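Local coordinates for scaffolding protein (Clostridium cellulolyticum, PDB 1G43) that probably anchors the cellulosome to crystalline cellulose through this family IIIa cellulose-binding domain of the scaffoldin, at residues 7-11 / 141-146; 27-31 / 106-110; 95-99 / 112-118. One frame throughout, in Å; residues are numbered along the deposited sequence.

Overall arrangement
All three contacts lie in one beta-sandwich domain and meet at the sheet that holds strands 6-11, 18-30 and 111-120. Contact 1 joins strand 6-11 to the loop before strand 147-150, bringing a segment near the N-terminus against one near the C-terminus; contact 2 sets the end of strand 18-30 against the turn leading into strand 111-120; contact 3 crosses from strand 111-120 to strand 91-99 of the five-stranded sheet. Their centres are 13 to 16 Å apart. Contacts 1 and 2 touch through backbone pairing of strands 6-11 and 18-30, contacts 2 and 3 through that of strands 18-30 and 111-120. Along the chain, contact 1 spans both others, whose segments alternate.

Contact 1. Residues 7-11 / 141-146; sequences SVQFN and MDWQKI
Phe10 lays one face of its ring against CD1 of Trp143, with Phe10 CD2 and Trp143 CD1 3.7 Å apart. The phenyl plane meets that of the five-membered indole ring at 35°, an oblique pairing. In both residues CG is anti to the backbone N (chi1 170° for Phe10, 175° for Trp143), and this shared turn sends the two side chains off alongside each other in the same direction. Next to CD1, NE1 of the same indole ring donates to Ser133 O. Deeper in, Val8 CG1 meets Ile146 CD1 at 3.8 Å, where the two side chains cross obliquely; Tyr45 of strand 41-47 touches both Phe10 and Ile146. The backbones are tied by a reciprocal pair: Phe10 N to Met141 O (2.9 Å) and Met141 N to Phe10 O (2.8 Å). Beside this bridge a water links the two segments, accepting from Trp143 N; it can donate to Val8 O and Trp143 O, which compete with other acceptors for its two protons. Asp142 turns its OD1 to Tyr156 OH. A single antiparallel hydrogen-bonded bridge thus fastens the loop before strand 147-150 to strand 6-11 of the beta-sandwich of this family IIIa cellulose-binding domain.

Contact 2. Residues 27-31 / 106-110; sequences KVTNT and LPAGG
Asn30 reaches into the 106-110 segment with both its backbone and its side-chain amide. Its N-H points almost straight at Gly110 O, with Asn30 N and Gly110 O 2.8 Å apart and an angle of 169° at the hydrogen. Its own carbonyl receives a weak, bent bond from Gly109 N. The side chain adds a third tie: Asn30 ND2 donates to Leu106 O at 2.9 Å, approaching from above the carbonyl plane, while the acceptor lies almost exactly in the plane of the Asn30 amide. With CG anti to the backbone N (chi1 -175°), the amide extends over the turn, and Asn30 CG comes to 3.8 Å from Ala108 CA. The apolar base of the same side chain is used too, for Asn30 CB rests against Leu106 CD2 at 3.7 Å. Alongside, Thr29 CA approaches Gly110 O to 3.4 Å in a CA-H...O contact, and Thr29 CG2 packs near the same oxygen.

The partner is a type II beta turn from Pro107 to Gly110. Gly109 has the positive phi (75°) usual at the third position of such a turn. In the beta-sandwich, this turn leads from the short strand 105-106 into strand 111-120, which pairs with strand 18-30.

Further out, the Asn30 amide is gripped at both ends: ND2 also donates to Ser34 O, and OD1 bonds to Ser32 OG. These bonds fix which way the amide is flipped. Thr29 OG1 is tied to Ser111 OG just beyond the turn. Leu106, bonded through its backbone to Ile36, presses its side chain on Leu38, while Val28 sends its methyls toward Leu41 and Leu43 of the facing sheet.

Contact 3. Residues 95-99 / 112-118; sequences LEVAL and IEIQTRF
Leu95 reaches from strand 95-99 across the core to Phe118 on strand 112-118. Its CB points toward the opposing strand, and CG lies anti to the backbone N (chi1 158°), carrying the branch onward. At the tip, Leu95 CD2 meets the phenyl ring obliquely, 3.8 Å from Phe118 CE1 and 3.9 Å from Phe118 CD1; the two side chains slide past each other in opposite directions. Leu95 CD2 is also 4.3 Å from Thr116 OG1, a hydroxyl whose hydrogen-bond partner is Ala24 O on strand 18-30. The Phe118 ring also meets the rings of Phe81 and Tyr47, while Leu95 touches Phe81, Tyr45 and Phe57.

No hydrogen bond joins the two segments. Their axes come no closer than 10.1 Å and run at 137°, so they face each other as members of opposite sheets. This is the core of a beta-sandwich, filled by alternate residues: Leu95, Val97 and Leu99 from one sheet, and Ile112, Ile114, Thr116 and Phe118 from the other.

Midway, the Val97 branches divide their contacts, Val97 CG1 lying 4.3 Å from Ile114 CG2 and Val97 CG2 lying 4.4 Å from Thr116 CG2. At the other end, Leu99 and Ile112 meet tip to tip, with Leu99 CD2 and Ile112 CD1 3.8 Å apart. Ile112 is extended, CG1 anti to the backbone N and CD1 anti to CA (chi2 -179°), and this brings CD1 out to the Leu99 methyl. Val77 of strand 77-88 touches both Val97 and Leu99, and Leu43 of strand 41-47 touches Val97 and Ile114.

Contact 1. Residues 7-11 / 141-146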
loop_
_atom_site.group_PDB
_atom_site.type_symbol
_atom_site.label_atom_id
_atom_site.label_comp_id
_atom_site.label_asym_id
_atom_site.label_seq_id
_atom_site.Cartn_x
_atom_site.Cartn_y
_atom_site.Cartn_z
ATOM N N SER A 7 -1.014 8.427 -9.700
ATOM C CA SER A 7 0.072 7.620 -10.220
ATOM C C SER A 7 0.695 7.026 -8.954
ATOM O O SER A 7 0.703 7.687 -7.914
ATOM C CB SER A 7 1.075 8.544 -10.917
ATOM O OG SER A 7 2.310 7.887 -11.211
ATOM N N VAL A 8 1.228 5.811 -9.009
ATOM C CA VAL A 8 1.838 5.257 -7.790
ATOM C C VAL A 8 3.190 4.559 -7.961
ATOM O O VAL A 8 3.394 3.806 -8.910
ATOM C CB VAL A 8 0.895 4.251 -7.101
ATOM C CG1 VAL A 8 1.588 3.682 -5.841
ATOM C CG2 VAL A 8 -0.437 4.919 -6.764
ATOM N N GLN A 9 4.116 4.823 -7.058
ATOM C CA GLN A 9 5.409 4.166 -7.098
ATOM C C GLN A 9 5.541 3.297 -5.865
ATOM O O GLN A 9 4.914 3.563 -4.826
ATOM C CB GLN A 9 6.541 5.171 -7.170
ATOM C CG GLN A 9 6.827 5.617 -8.577
ATOM C CD GLN A 9 8.035 6.511 -8.643
ATOM O OE1 GLN A 9 8.083 7.574 -8.010
ATOM N NE2 GLN A 9 9.026 6.089 -9.393
ATOM N N PHE A 10 6.377 2.270 -5.967
ATOM C CA PHE A 10 6.522 1.307 -4.898
ATOM C C PHE A 10 7.974 0.899 -4.643
ATOM O O PHE A 10 8.818 1.063 -5.507
ATOM C CB PHE A 10 5.674 0.094 -5.292
ATOM C CG PHE A 10 5.870 -1.113 -4.428
ATOM C CD1 PHE A 10 5.055 -1.340 -3.341
ATOM C CD2 PHE A 10 6.847 -2.038 -4.730
ATOM C CE1 PHE A 10 5.204 -2.495 -2.547
ATOM C CE2 PHE A 10 7.010 -3.176 -3.960
ATOM C CZ PHE A 10 6.189 -3.410 -2.865
ATOM N N ASN A 11 8.249 0.388 -3.441
ATOM C CA ASN A 11 9.577 -0.110 -3.053
ATOM C C ASN A 11 9.409 -0.861 -1.735
ATOM O O ASN A 11 8.459 -0.599 -0.997
ATOM C CB ASN A 11 10.620 1.046 -2.937
ATOM C CG ASN A 11 10.931 1.489 -1.482
ATOM O OD1 ASN A 11 11.385 0.703 -0.640
ATOM N ND2 ASN A 11 10.716 2.778 -1.202
ATOM N N MET A 141 9.727 2.542 -7.761
ATOM C CA MET A 141 9.609 2.214 -9.167
ATOM C C MET A 141 8.132 2.013 -9.527
ATOM O O MET A 141 7.301 1.793 -8.653
ATOM C CB MET A 141 10.392 0.943 -9.467
ATOM C CG MET A 141 9.815 -0.303 -8.808
ATOM S SD MET A 141 10.858 -1.712 -9.234
ATOM C CE MET A 141 9.652 -2.987 -9.556
ATOM N N ASP A 142 7.808 2.078 -10.813
ATOM C CA ASP A 142 6.436 1.877 -11.269
ATOM C C ASP A 142 6.192 0.383 -11.213
ATOM O O ASP A 142 6.737 -0.354 -12.029
ATOM C CB ASP A 142 6.281 2.340 -12.715
ATOM C CG ASP A 142 4.860 2.151 -13.243
ATOM O OD1 ASP A 142 3.912 2.831 -12.762
ATOM O OD2 ASP A 142 4.688 1.311 -14.154
ATOM N N TRP A 143 5.399 -0.068 -10.255
ATOM C CA TRP A 143 5.123 -1.486 -10.110
ATOM C C TRP A 143 3.601 -1.617 -10.177
ATOM O O TRP A 143 2.859 -1.182 -9.293
ATOM C CB TRP A 143 5.711 -1.987 -8.778
ATOM C CG TRP A 143 5.414 -3.425 -8.400
ATOM C CD1 TRP A 143 4.798 -3.852 -7.264
ATOM C CD2 TRP A 143 5.750 -4.617 -9.144
ATOM N NE1 TRP A 143 4.727 -5.226 -7.247
ATOM C CE2 TRP A 143 5.300 -5.721 -8.387
ATOM C CE3 TRP A 143 6.387 -4.854 -10.370
ATOM C CZ2 TRP A 143 5.459 -7.043 -8.814
ATOM C CZ3 TRP A 143 6.547 -6.175 -10.804
ATOM C CH2 TRP A 143 6.084 -7.249 -10.030
ATOM N N GLN A 144 3.162 -2.228 -11.264
ATOM C CA GLN A 144 1.754 -2.429 -11.570
ATOM C C GLN A 144 1.049 -3.553 -10.818
ATOM O O GLN A 144 -0.152 -3.793 -11.038
ATOM C CB GLN A 144 1.631 -2.692 -13.064
ATOM C CG GLN A 144 0.315 -2.289 -13.628
ATOM C CD GLN A 144 0.319 -0.851 -14.084
ATOM O OE1 GLN A 144 1.354 -0.138 -13.980
ATOM N NE2 GLN A 144 -0.832 -0.399 -14.599
ATOM N N LYS A 145 1.777 -4.259 -9.956
ATOM C CA LYS A 145 1.161 -5.354 -9.212
ATOM C C LYS A 145 0.562 -4.949 -7.847
ATOM O O LYS A 145 0.218 -5.796 -7.010
ATOM C CB LYS A 145 2.142 -6.517 -9.030
ATOM C CG LYS A 145 2.460 -7.318 -10.288
ATOM C CD LYS A 145 1.208 -7.828 -10.940
ATOM C CE LYS A 145 1.471 -9.065 -11.799
ATOM N NZ LYS A 145 1.742 -10.251 -10.927
ATOM N N ILE A 146 0.445 -3.650 -7.616
ATOM C CA ILE A 146 -0.194 -3.191 -6.396
ATOM C C ILE A 146 -1.326 -2.309 -6.889
ATOM O O ILE A 146 -1.296 -1.834 -8.030
ATOM C CB ILE A 146 0.777 -2.438 -5.468
ATOM C CG1 ILE A 146 1.715 -1.539 -6.262
ATOM C CG2 ILE A 146 1.547 -3.445 -4.616
ATOM C CD1 ILE A 146 1.254 -0.103 -6.326
HETATM O O HOH W 1 3.980 1.045 -8.265
#

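Contact 2. Residues 27-31 / 106-110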
loop_
_atom_site.group_PDB
_atom_site.type_symbol
_atom_site.label_atom_id
_atom_site.label_comp_id
_atom_site.label_asym_id
_atom_site.label_seq_id
_atom_site.Cartn_x
_atom_site.Cartn_y
_atom_site.Cartn_z
ATOM N N LYS A 27 4.496 5.846 -2.984
ATOM C CA LYS A 27 4.589 7.286 -3.201
ATOM C C LYS A 27 3.428 7.504 -4.166
ATOM O O LYS A 27 3.485 7.104 -5.317
ATOM C CB LYS A 27 5.925 7.691 -3.825
ATOM C CG LYS A 27 6.297 9.134 -3.448
ATOM C CD LYS A 27 7.473 9.687 -4.253
ATOM C CE LYS A 27 8.807 9.355 -3.568
ATOM N NZ LYS A 27 8.857 9.853 -2.126
ATOM N N VAL A 28 2.343 8.074 -3.656
ATOM C CA VAL A 28 1.134 8.305 -4.430
ATOM C C VAL A 28 1.062 9.755 -4.906
ATOM O O VAL A 28 1.201 10.697 -4.112
ATOM C CB VAL A 28 -0.129 7.972 -3.580
ATOM C CG1 VAL A 28 -1.386 8.345 -4.340
ATOM C CG2 VAL A 28 -0.164 6.480 -3.231
ATOM N N THR A 29 0.882 9.925 -6.217
ATOM C CA THR A 29 0.797 11.256 -6.807
ATOM C C THR A 29 -0.574 11.561 -7.382
ATOM O O THR A 29 -1.126 10.789 -8.180
ATOM C CB THR A 29 1.814 11.435 -7.907
ATOM O OG1 THR A 29 3.123 11.342 -7.347
ATOM C CG2 THR A 29 1.641 12.800 -8.561
ATOM N N ASN A 30 -1.114 12.695 -6.960
ATOM C CA ASN A 30 -2.424 13.160 -7.407
ATOM C C ASN A 30 -2.233 13.716 -8.807
ATOM O O ASN A 30 -1.673 14.787 -8.989
ATOM C CB ASN A 30 -2.932 14.258 -6.453
ATOM C CG ASN A 30 -4.364 14.723 -6.766
ATOM O OD1 ASN A 30 -4.923 14.459 -7.843
ATOM N ND2 ASN A 30 -4.954 15.435 -5.820
ATOM N N THR A 31 -2.676 12.969 -9.805
ATOM C CA THR A 31 -2.549 13.419 -11.179
ATOM C C THR A 31 -3.913 13.728 -11.765
ATOM O O THR A 31 -4.066 13.877 -12.985
ATOM C CB THR A 31 -1.889 12.370 -12.044
ATOM O OG1 THR A 31 -2.706 11.191 -12.063
ATOM C CG2 THR A 31 -0.506 12.057 -11.510
ATOM N N LEU A 106 -5.130 15.791 -0.464
ATOM C CA LEU A 106 -3.904 15.821 -1.237
ATOM C C LEU A 106 -4.156 16.786 -2.384
ATOM O O LEU A 106 -5.048 16.593 -3.198
ATOM C CB LEU A 106 -3.572 14.434 -1.756
ATOM C CG LEU A 106 -2.257 14.273 -2.530
ATOM C CD1 LEU A 106 -1.029 14.518 -1.605
ATOM C CD2 LEU A 106 -2.218 12.882 -3.115
ATOM N N PRO A 107 -3.369 17.852 -2.459
ATOM C CA PRO A 107 -3.566 18.828 -3.534
ATOM C C PRO A 107 -3.202 18.299 -4.925
ATOM O O PRO A 107 -2.290 17.472 -5.077
ATOM C CB PRO A 107 -2.658 19.988 -3.123
ATOM C CG PRO A 107 -2.368 19.733 -1.618
ATOM C CD PRO A 107 -2.254 18.239 -1.584
ATOM N N ALA A 108 -3.913 18.802 -5.934
ATOM C CA ALA A 108 -3.669 18.441 -7.327
ATOM C C ALA A 108 -2.155 18.497 -7.572
ATOM O O ALA A 108 -1.494 19.477 -7.222
ATOM C CB ALA A 108 -4.413 19.433 -8.258
ATOM N N GLY A 109 -1.613 17.439 -8.169
ATOM C CA GLY A 109 -0.185 17.384 -8.412
ATOM C C GLY A 109 0.638 17.110 -7.153
ATOM O O GLY A 109 1.866 17.080 -7.223
ATOM N N GLY A 110 -0.014 16.924 -6.003
ATOM C CA GLY A 110 0.720 16.632 -4.775
ATOM C C GLY A 110 1.105 15.145 -4.618
ATOM O O GLY A 110 0.600 14.268 -5.332
#

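Contact 3. Residues 95-99 / 112-118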
loop_
_atom_site.group_PDB
_atom_site.type_symbol
_atom_site.label_atom_id
_atom_site.label_comp_id
_atom_site.label_asym_id
_atom_site.label_seq_id
_atom_site.Cartn_x
_atom_site.Cartn_y
_atom_site.Cartn_z
ATOM N N LEU A 95 -3.337 -6.929 1.857
ATOM C CA LEU A 95 -3.238 -5.856 2.819
ATOM C C LEU A 95 -4.014 -4.698 2.221
ATOM O O LEU A 95 -3.941 -4.474 1.031
ATOM C CB LEU A 95 -1.778 -5.421 3.004
ATOM C CG LEU A 95 -1.522 -4.010 3.561
ATOM C CD1 LEU A 95 -2.196 -3.783 4.919
ATOM C CD2 LEU A 95 -0.029 -3.808 3.650
ATOM N N GLU A 96 -4.782 -3.990 3.033
ATOM C CA GLU A 96 -5.466 -2.816 2.533
ATOM C C GLU A 96 -5.048 -1.662 3.405
ATOM O O GLU A 96 -5.299 -1.668 4.599
ATOM C CB GLU A 96 -6.981 -2.938 2.573
ATOM C CG GLU A 96 -7.640 -1.693 1.994
ATOM C CD GLU A 96 -9.140 -1.820 1.880
ATOM O OE1 GLU A 96 -9.817 -1.817 2.928
ATOM O OE2 GLU A 96 -9.635 -1.939 0.745
ATOM N N VAL A 97 -4.381 -0.683 2.807
ATOM C CA VAL A 97 -3.942 0.492 3.539
ATOM C C VAL A 97 -4.962 1.612 3.353
ATOM O O VAL A 97 -5.393 1.894 2.231
ATOM C CB VAL A 97 -2.554 0.951 3.057
ATOM C CG1 VAL A 97 -2.098 2.148 3.846
ATOM C CG2 VAL A 97 -1.551 -0.162 3.228
ATOM N N ALA A 98 -5.372 2.242 4.441
ATOM C CA ALA A 98 -6.345 3.325 4.350
ATOM C C ALA A 98 -5.921 4.440 5.274
ATOM O O ALA A 98 -4.995 4.270 6.042
ATOM C CB ALA A 98 -7.704 2.834 4.743
ATOM N N LEU A 99 -6.598 5.581 5.197
ATOM C CA LEU A 99 -6.284 6.723 6.053
ATOM C C LEU A 99 -7.555 7.230 6.736
ATOM O O LEU A 99 -8.637 7.203 6.151
ATOM C CB LEU A 99 -5.627 7.848 5.250
ATOM C CG LEU A 99 -4.300 7.504 4.562
ATOM C CD1 LEU A 99 -4.573 7.048 3.156
ATOM C CD2 LEU A 99 -3.397 8.702 4.518
ATOM N N ILE A 112 1.959 11.882 -1.634
ATOM C CA ILE A 112 1.959 11.417 -0.269
ATOM C C ILE A 112 2.826 10.151 -0.219
ATOM O O ILE A 112 2.692 9.258 -1.059
ATOM C CB ILE A 112 0.520 11.105 0.247
ATOM C CG1 ILE A 112 0.590 10.678 1.725
ATOM C CG2 ILE A 112 -0.156 10.078 -0.668
ATOM C CD1 ILE A 112 -0.769 10.327 2.322
ATOM N N GLU A 113 3.734 10.090 0.748
ATOM C CA GLU A 113 4.590 8.928 0.916
ATOM C C GLU A 113 4.063 8.144 2.110
ATOM O O GLU A 113 3.809 8.704 3.163
ATOM C CB GLU A 113 6.035 9.341 1.147
ATOM C CG GLU A 113 6.952 8.133 1.304
ATOM C CD GLU A 113 8.423 8.499 1.438
ATOM O OE1 GLU A 113 8.743 9.711 1.540
ATOM O OE2 GLU A 113 9.260 7.574 1.441
ATOM N N ILE A 114 3.887 6.843 1.924
ATOM C CA ILE A 114 3.330 5.980 2.949
ATOM C C ILE A 114 4.187 4.731 3.131
ATOM O O ILE A 114 4.186 3.856 2.270
ATOM C CB ILE A 114 1.914 5.569 2.541
ATOM C CG1 ILE A 114 1.098 6.816 2.215
ATOM C CG2 ILE A 114 1.255 4.784 3.650
ATOM C CD1 ILE A 114 -0.331 6.530 1.873
ATOM N N GLN A 115 4.900 4.641 4.251
ATOM C CA GLN A 115 5.779 3.501 4.501
ATOM C C GLN A 115 5.190 2.618 5.547
ATOM O O GLN A 115 4.953 3.040 6.667
ATOM C CB GLN A 115 7.184 3.957 4.888
ATOM C CG GLN A 115 7.812 4.821 3.787
ATOM C CD GLN A 115 9.290 5.120 4.022
ATOM O OE1 GLN A 115 9.662 5.799 4.972
ATOM N NE2 GLN A 115 10.136 4.608 3.142
ATOM N N THR A 116 4.957 1.375 5.145
ATOM C CA THR A 116 4.316 0.399 5.997
ATOM C C THR A 116 5.026 -0.945 6.017
ATOM O O THR A 116 5.834 -1.282 5.132
ATOM C CB THR A 116 2.872 0.112 5.518
ATOM O OG1 THR A 116 2.926 -0.785 4.399
ATOM C CG2 THR A 116 2.164 1.401 5.064
ATOM N N ARG A 117 4.690 -1.717 7.044
ATOM C CA ARG A 117 5.223 -3.049 7.176
ATOM C C ARG A 117 4.290 -3.860 8.056
ATOM O O ARG A 117 3.470 -3.306 8.788
ATOM C CB ARG A 117 6.654 -3.018 7.759
ATOM C CG ARG A 117 6.767 -2.920 9.295
ATOM C CD ARG A 117 8.203 -2.603 9.734
ATOM N NE ARG A 117 8.177 -1.639 10.819
ATOM C CZ ARG A 117 8.380 -1.936 12.088
ATOM N NH1 ARG A 117 8.647 -3.185 12.451
ATOM N NH2 ARG A 117 8.268 -0.994 13.000
ATOM N N PHE A 118 4.385 -5.170 7.939
ATOM C CA PHE A 118 3.606 -6.034 8.783
ATOM C C PHE A 118 4.345 -7.359 9.002
ATOM O O PHE A 118 5.184 -7.758 8.203
ATOM C CB PHE A 118 2.179 -6.245 8.250
ATOM C CG PHE A 118 2.094 -6.962 6.949
ATOM C CD1 PHE A 118 2.184 -6.269 5.749
ATOM C CD2 PHE A 118 1.846 -8.323 6.913
ATOM C CE1 PHE A 118 2.015 -6.921 4.526
ATOM C CE2 PHE A 118 1.676 -8.990 5.701
ATOM C CZ PHE A 118 1.758 -8.283 4.500
#